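Local coordinates for ribosomal RNA small subunit methyltransferase E (PDB 5O95), which probably methylates N3 of a specific uridine in 16S ribosomal RNA, using S-adenosyl-L-methionine as the methyl donor, at residues R5-Y10 against E41-F46; L20-P25 against K62-V67; L81-A86 against V237-G242; L194-E199 against T229-A234. One frame throughout, in Å; residues are numbered along the deposited sequence.

Contact 1. Residues R5-Y10 against E41-F46; sequences RTIRIY and EQLTLF
R8, I9 and Y10 run parallel to T44, L45 and F46, with strand axes 4.7 Å apart at their closest, and backbone bonds join T44 N to I7 O, I9 N to T44 O and F46 N to I9 O. Ahead of these pairs, towards the N-terminal ends, a water bridges I7 N and Q42 O. R8, Y10, T44 and F46 share one face of the sheet. The guanidinium of R8 lies flat on the F46 ring, the planes only 10° apart, with R8 NH2 3.4 Å from F46 CE1. A bend at chi3 (51°) folds the arginine back over the ring; the placement is off-centre. Against the ring's opposite face come the backbone and CB of Y10, with Y10 CB 3.7 Å from F46 CZ. Beta-branched I9 and the branched L45 fill the other face, I9 CB meeting L45 CD2 at 3.8 Å, and I9 continues onto helix 25-34. Nearer the start, I7 CG2 touches L43 CD2 at 3.6 Å. Lying flat leaves the N-H groups of R8 free to work in other directions: they bind the backbone O atoms of C142 and E143 and the side chain of N148. One arginine thus gains cation-pi energy and ties this edge of the PUA-domain sheet to the end of helix 124-145 in the methyltransferase domain.

Contact 2. Residues L20-P25 against K62-V67; sequences LLELSP and KKQVFV
L21 and V67 form an antiparallel hydrogen-bonded pair, L21 N reaching V67 O and V67 N reaching L21 O, both at 2.8 Å. Past the non-hydrogen-bonded pair E22 and F66, L23 N meets V65 O at 2.8 Å, and a water then bridges L23 O and V65 N. Among side chains, Q64 NE2 donates to E22 OE2 over 2.7 Å. The amide comes from above the carboxylate, 46° out of its plane. The pairing places strand 20-22 at an edge of the mixed five-stranded sheet of the PUA domain; just beyond, S24 N-caps helix 25-34. The aromatic contact is CH-pi: E22, its CG anti to the backbone N (chi1 -179°) and its chain extended, runs alongside F66 and sets CG over the ring face, 4.2 Å from the centroid. Glutamate suits this place, since its methylenes can lie on F66 while the carboxylate reaches Q64. R59 adds a cation-pi contact to the same ring. Apolar contacts fill the buried face, where leucine and valine branches mesh against L43 and L45: L23 CD1 lies 3.7 Å from V65 CG1, and L21 CB lies 3.9 Å from V67 CG2.

Contact 3. Residues L81-A86 against V237-G242; sequences LKIHLA and VLQAAG
L238 is the first residue of 237-242 to meet 81-86, its carbonyl touching L81 and its side chain I83. The carbonyl O, already accepting the helical bond from G242 N, is touched by L81 CD2 at 3.3 Å, while L238 CB takes the tip of I83, CD1, at 3.9 Å. Next comes Q239, whose chain bends at chi2 (-72°) and brings its amide back across I83, with NE2 3.7 Å from I83 CD1. The methyl supplies only van der Waals contact; the amide's polar needs are met elsewhere, OE1 by the hydroxyl of S79 and NE2, weakly, by the carbonyl of L105. Glutamine suits a place where a long chain lies on a hydrophobic side chain yet ends in buried polar company. The last residue, G242, brings bare backbone to L81, whose CB rests 3.5 Å from G242 O. L81 thus rests on two carbonyls near the end of helix 227-242. That helix lies against the parallel sheet of the SPOUT domain, where L238 also packs on L194 and L81 and I83 on V192 of strand 191-196, while V237 and A240 turn to the second subunit and pack on its A240 and V237.

Contact 4. Residues L194-E199 against T229-A234; sequences LIIGPE and TAAITA
I196 keeps CG1 anti to its carbonyl carbon (chi1 -52°) but holds chi2 at -138°, away from a staggered value, and this carries CD1 down onto the helix backbone at A231. L194 points its CG opposite its own nitrogen (chi1 172°) and delivers CD2 to the methyl of A234. Both meetings are tight: I196 CD1 comes to 3.3 Å from A231 CA, and L194 CD2 to 3.5 Å from A234 CB. The off-rotamer torsion and close carbons may reflect mild strain, although the placing of I196 CD1 is itself somewhat doubtful. I196 CD1 also lies 3.9 Å from A231 CB, and its CG2 branch stands 4.3 Å from A230 CB. Alanines suit this side of the helix, because their short side chains admit the branched tips of strand 191-196. On the helix T233 OG1 donates to T229 O from above the carbonyl plane, alongside the bond from T233 N; T229 OG1 bonds to K101 and E104 of the second subunit. Strand 191-196 runs directly into G197, which binds S-adenosyl-L-methionine, as do L174 beside I196 and L220 beside A234. The contact is made by apolar side chains, one of them resting on helix backbone, and shape rather than polar bonding holds it, so its close fit probably helps fix how the cofactor-binding turn sits relative to helix 227-242.

The four contacts fall into two pairs, one in each domain. Contacts 1 and 2 lie at the outer strands, 8-10 and 20-22, of the PUA-domain sheet, centres 13 Å apart; their segments alternate along the chain, and L43 and L45 pack on L21, L23 and V67. Contacts 3 and 4, centres 12 Å apart, share helix 227-242 and the neighbouring strands 82-88 and 191-196, with contact 4 nested inside the loop that contact 3 closes. Some 28 to 39 Å separates the centres of the two groups. Helix 227-242 links the end of strand 191-196, where cofactor-binding G197 follows, to the dimer interface; contacts 1 and 2 lie well away, consistent with a PUA-domain role in RNA recognition.

Contact 1. Residues R5-Y10 against E41-F46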
loop_
_atom_site.group_PDB
_atom_site.type_symbol
_atom_site.label_atom_id
_atom_site.label_comp_id
_atom_site.label_asym_id
_atom_site.label_seq_id
_atom_site.Cartn_x
_atom_site.Cartn_y
_atom_site.Cartn_z
ATOM N N ARG B 5 -18.595 -12.918 -6.578
ATOM C CA ARG B 5 -17.520 -13.762 -6.077
ATOM C C ARG B 5 -17.962 -14.454 -4.795
ATOM O O ARG B 5 -18.567 -13.832 -3.917
ATOM C CB ARG B 5 -16.268 -12.932 -5.808
ATOM C CG ARG B 5 -15.066 -13.779 -5.449
ATOM C CD ARG B 5 -13.923 -12.923 -4.969
ATOM N NE ARG B 5 -12.827 -13.727 -4.444
ATOM C CZ ARG B 5 -11.819 -13.226 -3.744
ATOM N NH1 ARG B 5 -11.780 -11.924 -3.488
ATOM N NH2 ARG B 5 -10.854 -14.018 -3.299
ATOM N N THR B 6 -17.669 -15.751 -4.698
ATOM C CA THR B 6 -18.150 -16.540 -3.575
ATOM C C THR B 6 -17.467 -16.088 -2.288
ATOM O O THR B 6 -16.248 -15.911 -2.245
ATOM C CB THR B 6 -17.915 -18.036 -3.825
ATOM O OG1 THR B 6 -18.526 -18.422 -5.064
ATOM C CG2 THR B 6 -18.536 -18.885 -2.707
ATOM N N ILE B 7 -18.271 -15.912 -1.241
ATOM C CA ILE B 7 -17.760 -15.576 0.079
ATOM C C ILE B 7 -16.864 -16.696 0.597
ATOM O O ILE B 7 -17.240 -17.879 0.575
ATOM C CB ILE B 7 -18.951 -15.319 1.014
ATOM C CG1 ILE B 7 -19.695 -14.046 0.595
ATOM C CG2 ILE B 7 -18.501 -15.256 2.462
ATOM C CD1 ILE B 7 -18.874 -12.792 0.735
ATOM N N ARG B 8 -15.677 -16.330 1.089
ATOM C CA ARG B 8 -14.716 -17.257 1.669
ATOM C C ARG B 8 -14.662 -17.084 3.181
ATOM O O ARG B 8 -14.659 -15.955 3.682
ATOM C CB ARG B 8 -13.311 -17.010 1.118
ATOM C CG ARG B 8 -13.137 -17.476 -0.313
ATOM C CD ARG B 8 -11.925 -16.798 -0.950
ATOM N NE ARG B 8 -10.733 -16.927 -0.121
ATOM C CZ ARG B 8 -10.007 -18.039 -0.002
ATOM N NH1 ARG B 8 -10.342 -19.167 -0.677
ATOM N NH2 ARG B 8 -8.963 -18.053 0.793
ATOM N N ILE B 9 -14.594 -18.206 3.903
ATOM C CA ILE B 9 -14.626 -18.219 5.366
ATOM C C ILE B 9 -13.590 -19.227 5.848
ATOM O O ILE B 9 -13.620 -20.393 5.441
ATOM C CB ILE B 9 -16.021 -18.619 5.906
ATOM C CG1 ILE B 9 -17.119 -17.654 5.430
ATOM C CG2 ILE B 9 -16.016 -18.736 7.430
ATOM C CD1 ILE B 9 -16.970 -16.227 6.023
ATOM N N TYR B 10 -12.695 -18.801 6.730
ATOM C CA TYR B 10 -11.706 -19.707 7.287
ATOM C C TYR B 10 -12.351 -20.544 8.386
ATOM O O TYR B 10 -12.929 -19.998 9.335
ATOM C CB TYR B 10 -10.596 -18.873 7.932
ATOM C CG TYR B 10 -9.631 -19.656 8.778
ATOM C CD1 TYR B 10 -8.769 -20.598 8.224
ATOM C CD2 TYR B 10 -9.596 -19.465 10.158
ATOM C CE1 TYR B 10 -7.871 -21.308 9.010
ATOM C CE2 TYR B 10 -8.703 -20.171 10.964
ATOM C CZ TYR B 10 -7.851 -21.091 10.396
ATOM O OH TYR B 10 -6.970 -21.774 11.201
ATOM N N GLU B 41 -27.496 -20.139 0.295
ATOM C CA GLU B 41 -26.371 -19.418 -0.275
ATOM C C GLU B 41 -25.080 -20.233 -0.180
ATOM O O GLU B 41 -24.901 -21.065 0.714
ATOM C CB GLU B 41 -26.200 -18.062 0.415
ATOM C CG GLU B 41 -27.419 -17.148 0.263
ATOM C CD GLU B 41 -27.189 -15.762 0.856
ATOM O OE1 GLU B 41 -26.123 -15.168 0.594
ATOM O OE2 GLU B 41 -28.074 -15.282 1.595
ATOM N N GLN B 42 -24.178 -19.978 -1.125
ATOM C CA GLN B 42 -22.925 -20.708 -1.239
ATOM C C GLN B 42 -21.818 -20.037 -0.436
ATOM O O GLN B 42 -21.782 -18.810 -0.285
ATOM C CB GLN B 42 -22.493 -20.783 -2.700
ATOM C CG GLN B 42 -23.517 -21.444 -3.597
ATOM C CD GLN B 42 -23.656 -22.915 -3.287
ATOM O OE1 GLN B 42 -22.660 -23.610 -3.086
ATOM N NE2 GLN B 42 -24.894 -23.396 -3.225
ATOM N N LEU B 43 -20.886 -20.862 0.041
ATOM C CA LEU B 43 -19.691 -20.418 0.742
ATOM C C LEU B 43 -18.538 -21.311 0.326
ATOM O O LEU B 43 -18.725 -22.489 0.025
ATOM C CB LEU B 43 -19.808 -20.600 2.275
ATOM C CG LEU B 43 -20.781 -19.762 3.091
ATOM C CD1 LEU B 43 -20.838 -20.252 4.531
ATOM C CD2 LEU B 43 -20.333 -18.317 3.049
ATOM N N THR B 44 -17.343 -20.751 0.339
ATOM C CA THR B 44 -16.117 -21.516 0.175
ATOM C C THR B 44 -15.402 -21.454 1.507
ATOM O O THR B 44 -14.931 -20.388 1.907
ATOM C CB THR B 44 -15.237 -20.932 -0.926
ATOM O OG1 THR B 44 -15.926 -20.956 -2.186
ATOM C CG2 THR B 44 -13.933 -21.740 -1.046
ATOM N N LEU B 45 -15.370 -22.566 2.234
ATOM C CA LEU B 45 -14.561 -22.607 3.440
ATOM C C LEU B 45 -13.142 -22.990 3.054
ATOM O O LEU B 45 -12.918 -23.661 2.055
ATOM C CB LEU B 45 -15.098 -23.652 4.417
ATOM C CG LEU B 45 -16.606 -23.578 4.587
ATOM C CD1 LEU B 45 -17.088 -24.734 5.487
ATOM C CD2 LEU B 45 -17.050 -22.222 5.135
ATOM N N PHE B 46 -12.173 -22.534 3.838
ATOM C CA PHE B 46 -10.824 -23.048 3.687
ATOM C C PHE B 46 -10.239 -23.229 5.074
ATOM O O PHE B 46 -10.661 -22.578 6.034
ATOM C CB PHE B 46 -9.949 -22.144 2.805
ATOM C CG PHE B 46 -9.738 -20.772 3.388
ATOM C CD1 PHE B 46 -10.726 -19.811 3.254
ATOM C CD2 PHE B 46 -8.583 -20.478 4.100
ATOM C CE1 PHE B 46 -10.556 -18.533 3.806
ATOM C CE2 PHE B 46 -8.406 -19.193 4.653
ATOM C CZ PHE B 46 -9.402 -18.246 4.519
HETATM O O HOH W 1 -21.156 -16.506 -1.594
#

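Contact 2. Residues L20-P25 against K62-V67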
loop_
_atom_site.group_PDB
_atom_site.type_symbol
_atom_site.label_atom_id
_atom_site.label_comp_id
_atom_site.label_asym_id
_atom_site.label_seq_id
_atom_site.Cartn_x
_atom_site.Cartn_y
_atom_site.Cartn_z
ATOM N N LEU B 20 -21.992 -32.244 7.482
ATOM C CA LEU B 20 -22.621 -31.040 7.999
ATOM C C LEU B 20 -21.671 -30.395 8.997
ATOM O O LEU B 20 -21.148 -31.066 9.890
ATOM C CB LEU B 20 -23.948 -31.369 8.685
ATOM C CG LEU B 20 -24.780 -30.151 9.111
ATOM C CD1 LEU B 20 -25.278 -29.379 7.900
ATOM C CD2 LEU B 20 -25.952 -30.599 9.980
ATOM N N LEU B 21 -21.440 -29.098 8.833
ATOM C CA LEU B 21 -20.531 -28.366 9.703
ATOM C C LEU B 21 -21.280 -27.197 10.324
ATOM O O LEU B 21 -21.794 -26.334 9.602
ATOM C CB LEU B 21 -19.337 -27.857 8.899
ATOM C CG LEU B 21 -18.385 -26.932 9.651
ATOM C CD1 LEU B 21 -17.753 -27.664 10.826
ATOM C CD2 LEU B 21 -17.333 -26.394 8.695
ATOM N N GLU B 22 -21.354 -27.176 11.653
ATOM C CA GLU B 22 -21.788 -25.979 12.352
ATOM C C GLU B 22 -20.602 -25.031 12.425
ATOM O O GLU B 22 -19.557 -25.367 12.999
ATOM C CB GLU B 22 -22.273 -26.306 13.761
ATOM C CG GLU B 22 -22.757 -25.067 14.492
ATOM C CD GLU B 22 -23.268 -25.370 15.880
ATOM O OE1 GLU B 22 -23.299 -26.556 16.243
ATOM O OE2 GLU B 22 -23.637 -24.424 16.602
ATOM N N LEU B 23 -20.740 -23.860 11.820
ATOM C CA LEU B 23 -19.617 -22.942 11.824
ATOM C C LEU B 23 -19.246 -22.581 13.248
ATOM O O LEU B 23 -20.089 -22.597 14.147
ATOM C CB LEU B 23 -19.982 -21.680 11.055
ATOM C CG LEU B 23 -20.263 -21.903 9.574
ATOM C CD1 LEU B 23 -20.549 -20.537 8.942
ATOM C CD2 LEU B 23 -19.087 -22.571 8.885
ATOM N N SER B 24 -17.958 -22.252 13.453
ATOM C CA SER B 24 -17.549 -21.756 14.755
ATOM C C SER B 24 -18.416 -20.555 15.113
ATOM O O SER B 24 -18.914 -19.864 14.222
ATOM C CB SER B 24 -16.092 -21.313 14.712
ATOM O OG SER B 24 -15.916 -20.254 13.767
ATOM N N PRO B 25 -18.623 -20.291 16.407
ATOM C CA PRO B 25 -19.445 -19.129 16.779
ATOM C C PRO B 25 -18.980 -17.833 16.133
ATOM O O PRO B 25 -19.814 -17.028 15.698
ATOM C CB PRO B 25 -19.334 -19.104 18.312
ATOM C CG PRO B 25 -19.162 -20.569 18.664
ATOM C CD PRO B 25 -18.294 -21.138 17.572
ATOM N N LYS B 62 -30.673 -18.435 14.542
ATOM C CA LYS B 62 -30.114 -17.277 15.250
ATOM C C LYS B 62 -28.706 -17.021 14.723
ATOM O O LYS B 62 -28.565 -16.705 13.529
ATOM C CB LYS B 62 -30.279 -17.406 16.770
ATOM C CG LYS B 62 -31.654 -16.995 17.278
ATOM C CD LYS B 62 -32.044 -15.617 16.752
ATOM C CE LYS B 62 -31.170 -14.513 17.334
ATOM N NZ LYS B 62 -31.577 -14.154 18.721
ATOM N N LYS B 63 -27.660 -17.122 15.539
ATOM C CA LYS B 63 -26.289 -16.973 15.068
ATOM C C LYS B 63 -25.605 -18.314 14.811
ATOM O O LYS B 63 -24.411 -18.338 14.494
ATOM C CB LYS B 63 -25.471 -16.116 16.034
ATOM C CG LYS B 63 -25.660 -16.459 17.504
ATOM C CD LYS B 63 -24.911 -15.461 18.386
ATOM C CE LYS B 63 -24.844 -15.922 19.830
ATOM N NZ LYS B 63 -23.862 -15.117 20.618
ATOM N N GLN B 64 -26.329 -19.422 14.955
ATOM C CA GLN B 64 -25.813 -20.715 14.539
ATOM C C GLN B 64 -26.014 -20.855 13.039
ATOM O O GLN B 64 -27.116 -20.623 12.529
ATOM C CB GLN B 64 -26.549 -21.847 15.249
ATOM C CG GLN B 64 -26.161 -22.057 16.698
ATOM C CD GLN B 64 -26.881 -23.252 17.301
ATOM O OE1 GLN B 64 -28.101 -23.235 17.460
ATOM N NE2 GLN B 64 -26.130 -24.302 17.622
ATOM N N VAL B 65 -24.949 -21.212 12.335
ATOM C CA VAL B 65 -25.002 -21.457 10.898
ATOM C C VAL B 65 -24.521 -22.883 10.656
ATOM O O VAL B 65 -23.392 -23.227 11.032
ATOM C CB VAL B 65 -24.143 -20.454 10.117
ATOM C CG1 VAL B 65 -24.264 -20.730 8.623
ATOM C CG2 VAL B 65 -24.569 -19.012 10.433
ATOM N N PHE B 66 -25.367 -23.703 10.017
ATOM C CA PHE B 66 -25.019 -25.066 9.622
ATOM C C PHE B 66 -24.838 -25.130 8.106
ATOM O O PHE B 66 -25.742 -24.757 7.358
ATOM C CB PHE B 66 -26.112 -26.051 10.047
ATOM C CG PHE B 66 -26.301 -26.124 11.530
ATOM C CD1 PHE B 66 -27.156 -25.244 12.176
ATOM C CD2 PHE B 66 -25.609 -27.058 12.286
ATOM C CE1 PHE B 66 -27.321 -25.297 13.549
ATOM C CE2 PHE B 66 -25.781 -27.124 13.663
ATOM C CZ PHE B 66 -26.631 -26.241 14.292
ATOM N N VAL B 67 -23.683 -25.600 7.663
ATOM C CA VAL B 67 -23.372 -25.647 6.239
ATOM C C VAL B 67 -23.134 -27.087 5.819
ATOM O O VAL B 67 -22.594 -27.900 6.572
ATOM C CB VAL B 67 -22.188 -24.738 5.843
ATOM C CG1 VAL B 67 -22.386 -23.351 6.431
ATOM C CG2 VAL B 67 -20.844 -25.349 6.252
HETATM O O HOH W 2 -25.611 -27.622 17.961
HETATM O O HOH W 3 -22.533 -21.229 13.928
#

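Contact 3. Residues L81-A86 against V237-G242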
loop_
_atom_site.group_PDB
_atom_site.type_symbol
_atom_site.label_atom_id
_atom_site.label_comp_id
_atom_site.label_asym_id
_atom_site.label_seq_id
_atom_site.Cartn_x
_atom_site.Cartn_y
_atom_site.Cartn_z
ATOM N N LEU B 81 8.474 -17.776 -2.796
ATOM C CA LEU B 81 9.422 -17.017 -1.999
ATOM C C LEU B 81 8.771 -16.754 -0.647
ATOM O O LEU B 81 7.713 -16.119 -0.588
ATOM C CB LEU B 81 9.739 -15.692 -2.704
ATOM C CG LEU B 81 10.588 -14.699 -1.923
ATOM C CD1 LEU B 81 12.036 -15.191 -1.841
ATOM C CD2 LEU B 81 10.556 -13.297 -2.576
ATOM N N LYS B 82 9.367 -17.278 0.431
ATOM C CA LYS B 82 8.810 -17.120 1.775
ATOM C C LYS B 82 9.461 -15.920 2.440
ATOM O O LYS B 82 10.639 -15.970 2.807
ATOM C CB LYS B 82 9.071 -18.373 2.607
ATOM C CG LYS B 82 8.721 -19.657 1.923
ATOM C CD LYS B 82 7.298 -19.663 1.468
ATOM C CE LYS B 82 6.989 -21.005 0.799
ATOM N NZ LYS B 82 5.708 -21.031 0.039
ATOM N N ILE B 83 8.715 -14.833 2.566
ATOM C CA ILE B 83 9.231 -13.604 3.162
ATOM C C ILE B 83 8.814 -13.588 4.622
ATOM O O ILE B 83 7.637 -13.795 4.938
ATOM C CB ILE B 83 8.675 -12.370 2.444
ATOM C CG1 ILE B 83 8.960 -12.461 0.935
ATOM C CG2 ILE B 83 9.263 -11.105 3.061
ATOM C CD1 ILE B 83 8.343 -11.316 0.142
ATOM N N HIS B 84 9.776 -13.353 5.506
ATOM C CA HIS B 84 9.522 -13.120 6.923
ATOM C C HIS B 84 9.745 -11.629 7.164
ATOM O O HIS B 84 10.888 -11.159 7.142
ATOM C CB HIS B 84 10.475 -13.946 7.776
ATOM C CG HIS B 84 10.225 -13.819 9.247
ATOM N ND1 HIS B 84 10.931 -14.541 10.180
ATOM C CD2 HIS B 84 9.344 -13.062 9.944
ATOM C CE1 HIS B 84 10.497 -14.238 11.392
ATOM N NE2 HIS B 84 9.535 -13.339 11.277
ATOM N N LEU B 85 8.647 -10.903 7.387
ATOM C CA LEU B 85 8.657 -9.468 7.620
ATOM C C LEU B 85 8.745 -9.211 9.113
ATOM O O LEU B 85 7.936 -9.738 9.878
ATOM C CB LEU B 85 7.342 -8.865 7.122
ATOM C CG LEU B 85 7.186 -7.391 7.511
ATOM C CD1 LEU B 85 8.296 -6.489 6.916
ATOM C CD2 LEU B 85 5.787 -6.898 7.111
ATOM N N ALA B 86 9.713 -8.383 9.516
ATOM C CA ALA B 86 9.834 -7.928 10.899
ATOM C C ALA B 86 9.511 -6.444 10.849
ATOM O O ALA B 86 10.284 -5.662 10.290
ATOM C CB ALA B 86 11.243 -8.177 11.439
ATOM N N VAL B 237 8.071 -5.481 -4.256
ATOM C CA VAL B 237 9.290 -5.559 -5.046
ATOM C C VAL B 237 9.947 -6.921 -4.878
ATOM O O VAL B 237 10.399 -7.528 -5.851
ATOM C CB VAL B 237 10.244 -4.408 -4.679
ATOM C CG1 VAL B 237 11.589 -4.608 -5.360
ATOM C CG2 VAL B 237 9.637 -3.061 -5.052
ATOM N N LEU B 238 9.970 -7.445 -3.644
ATOM C CA LEU B 238 10.582 -8.750 -3.412
ATOM C C LEU B 238 9.781 -9.873 -4.065
ATOM O O LEU B 238 10.364 -10.781 -4.654
ATOM C CB LEU B 238 10.718 -9.005 -1.907
ATOM C CG LEU B 238 11.679 -8.045 -1.205
ATOM C CD1 LEU B 238 11.619 -8.286 0.305
ATOM C CD2 LEU B 238 13.098 -8.218 -1.732
ATOM N N GLN B 239 8.447 -9.807 -4.001
ATOM C CA GLN B 239 7.642 -10.839 -4.651
ATOM C C GLN B 239 7.754 -10.767 -6.160
ATOM O O GLN B 239 7.665 -11.789 -6.840
ATOM C CB GLN B 239 6.178 -10.715 -4.261
ATOM C CG GLN B 239 5.879 -11.102 -2.818
ATOM C CD GLN B 239 5.972 -12.614 -2.548
ATOM O OE1 GLN B 239 6.530 -13.390 -3.330
ATOM N NE2 GLN B 239 5.427 -13.014 -1.407
ATOM N N ALA B 240 7.914 -9.568 -6.714
ATOM C CA ALA B 240 8.098 -9.495 -8.160
ATOM C C ALA B 240 9.465 -10.037 -8.563
ATOM O O ALA B 240 9.581 -10.788 -9.539
ATOM C CB ALA B 240 7.919 -8.041 -8.613
ATOM N N ALA B 241 10.504 -9.697 -7.797
ATOM C CA ALA B 241 11.861 -10.101 -8.146
ATOM C C ALA B 241 12.071 -11.601 -7.965
ATOM O O ALA B 241 12.694 -12.246 -8.816
ATOM C CB ALA B 241 12.875 -9.307 -7.317
ATOM N N GLY B 242 11.539 -12.182 -6.885
ATOM C CA GLY B 242 11.855 -13.568 -6.578
ATOM C C GLY B 242 10.673 -14.464 -6.284
ATOM O O GLY B 242 10.851 -15.659 -6.031
#

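Contact 4. Residues L194-E199 against T229-A234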
loop_
_atom_site.group_PDB
_atom_site.type_symbol
_atom_site.label_atom_id
_atom_site.label_comp_id
_atom_site.label_asym_id
_atom_site.label_seq_id
_atom_site.Cartn_x
_atom_site.Cartn_y
_atom_site.Cartn_z
ATOM N N LEU B 194 13.184 -9.651 6.171
ATOM C CA LEU B 194 13.195 -8.221 5.880
ATOM C C LEU B 194 12.835 -7.465 7.143
ATOM O O LEU B 194 11.744 -7.655 7.691
ATOM C CB LEU B 194 12.162 -7.896 4.798
ATOM C CG LEU B 194 11.908 -6.426 4.494
ATOM C CD1 LEU B 194 13.139 -5.808 3.858
ATOM C CD2 LEU B 194 10.675 -6.316 3.596
ATOM N N ILE B 195 13.735 -6.585 7.574
ATOM C CA ILE B 195 13.518 -5.712 8.722
ATOM C C ILE B 195 13.089 -4.344 8.213
ATOM O O ILE B 195 13.821 -3.699 7.455
ATOM C CB ILE B 195 14.793 -5.580 9.567
ATOM C CG1 ILE B 195 15.175 -6.935 10.163
ATOM C CG2 ILE B 195 14.564 -4.569 10.694
ATOM C CD1 ILE B 195 16.447 -6.912 10.955
ATOM N N ILE B 196 11.912 -3.895 8.639
ATOM C CA ILE B 196 11.466 -2.518 8.437
ATOM C C ILE B 196 11.447 -1.861 9.800
ATOM O O ILE B 196 10.712 -2.303 10.693
ATOM C CB ILE B 196 10.069 -2.481 7.819
ATOM C CG1 ILE B 196 10.075 -3.364 6.574
ATOM C CG2 ILE B 196 9.627 -1.038 7.560
ATOM C CD1 ILE B 196 9.359 -2.810 5.446
ATOM N N GLY B 197 12.264 -0.819 9.970
ATOM C CA GLY B 197 12.333 -0.110 11.222
ATOM C C GLY B 197 11.297 0.986 11.341
ATOM O O GLY B 197 10.458 1.196 10.462
ATOM N N PRO B 198 11.344 1.708 12.456
ATOM C CA PRO B 198 10.427 2.830 12.656
ATOM C C PRO B 198 10.860 4.015 11.812
ATOM O O PRO B 198 11.950 4.050 11.237
ATOM C CB PRO B 198 10.591 3.150 14.147
ATOM C CG PRO B 198 12.047 2.791 14.425
ATOM C CD PRO B 198 12.330 1.578 13.543
ATOM N N GLU B 199 9.985 5.016 11.770
ATOM C CA GLU B 199 10.263 6.201 10.965
ATOM C C GLU B 199 11.554 6.884 11.385
ATOM O O GLU B 199 12.254 7.434 10.535
ATOM C CB GLU B 199 9.065 7.151 10.978
ATOM C CG GLU B 199 7.787 6.419 10.573
ATOM C CD GLU B 199 6.797 7.249 9.776
ATOM O OE1 GLU B 199 6.725 8.476 10.001
ATOM O OE2 GLU B 199 6.080 6.656 8.932
ATOM N N THR B 229 3.772 2.179 4.137
ATOM C CA THR B 229 4.003 2.118 2.700
ATOM C C THR B 229 5.237 1.291 2.402
ATOM O O THR B 229 5.247 0.495 1.457
ATOM C CB THR B 229 4.215 3.535 2.173
ATOM O OG1 THR B 229 3.126 4.363 2.573
ATOM C CG2 THR B 229 4.277 3.512 0.633
ATOM N N ALA B 230 6.294 1.489 3.185
ATOM C CA ALA B 230 7.549 0.789 2.975
ATOM C C ALA B 230 7.364 -0.716 3.044
ATOM O O ALA B 230 7.939 -1.445 2.237
ATOM C CB ALA B 230 8.584 1.226 4.011
ATOM N N ALA B 231 6.630 -1.200 4.049
ATOM C CA ALA B 231 6.360 -2.630 4.135
ATOM C C ALA B 231 5.737 -3.149 2.856
ATOM O O ALA B 231 6.173 -4.167 2.310
ATOM C CB ALA B 231 5.436 -2.918 5.316
ATOM N N ILE B 232 4.689 -2.483 2.381
ATOM C CA ILE B 232 3.970 -3.050 1.244
ATOM C C ILE B 232 4.765 -2.863 -0.049
ATOM O O ILE B 232 4.743 -3.724 -0.928
ATOM C CB ILE B 232 2.529 -2.517 1.191
ATOM C CG1 ILE B 232 1.845 -2.721 2.556
ATOM C CG2 ILE B 232 1.713 -3.280 0.134
ATOM C CD1 ILE B 232 2.145 -4.091 3.258
ATOM N N THR B 233 5.507 -1.762 -0.181
ATOM C CA THR B 233 6.385 -1.586 -1.331
ATOM C C THR B 233 7.497 -2.632 -1.355
ATOM O O THR B 233 7.809 -3.200 -2.413
ATOM C CB THR B 233 6.992 -0.164 -1.262
ATOM O OG1 THR B 233 5.925 0.792 -1.399
ATOM C CG2 THR B 233 8.049 0.056 -2.341
ATOM N N ALA B 234 8.109 -2.908 -0.204
ATOM C CA ALA B 234 9.187 -3.887 -0.166
ATOM C C ALA B 234 8.668 -5.279 -0.513
ATOM O O ALA B 234 9.287 -6.008 -1.294
ATOM C CB ALA B 234 9.820 -3.905 1.233
#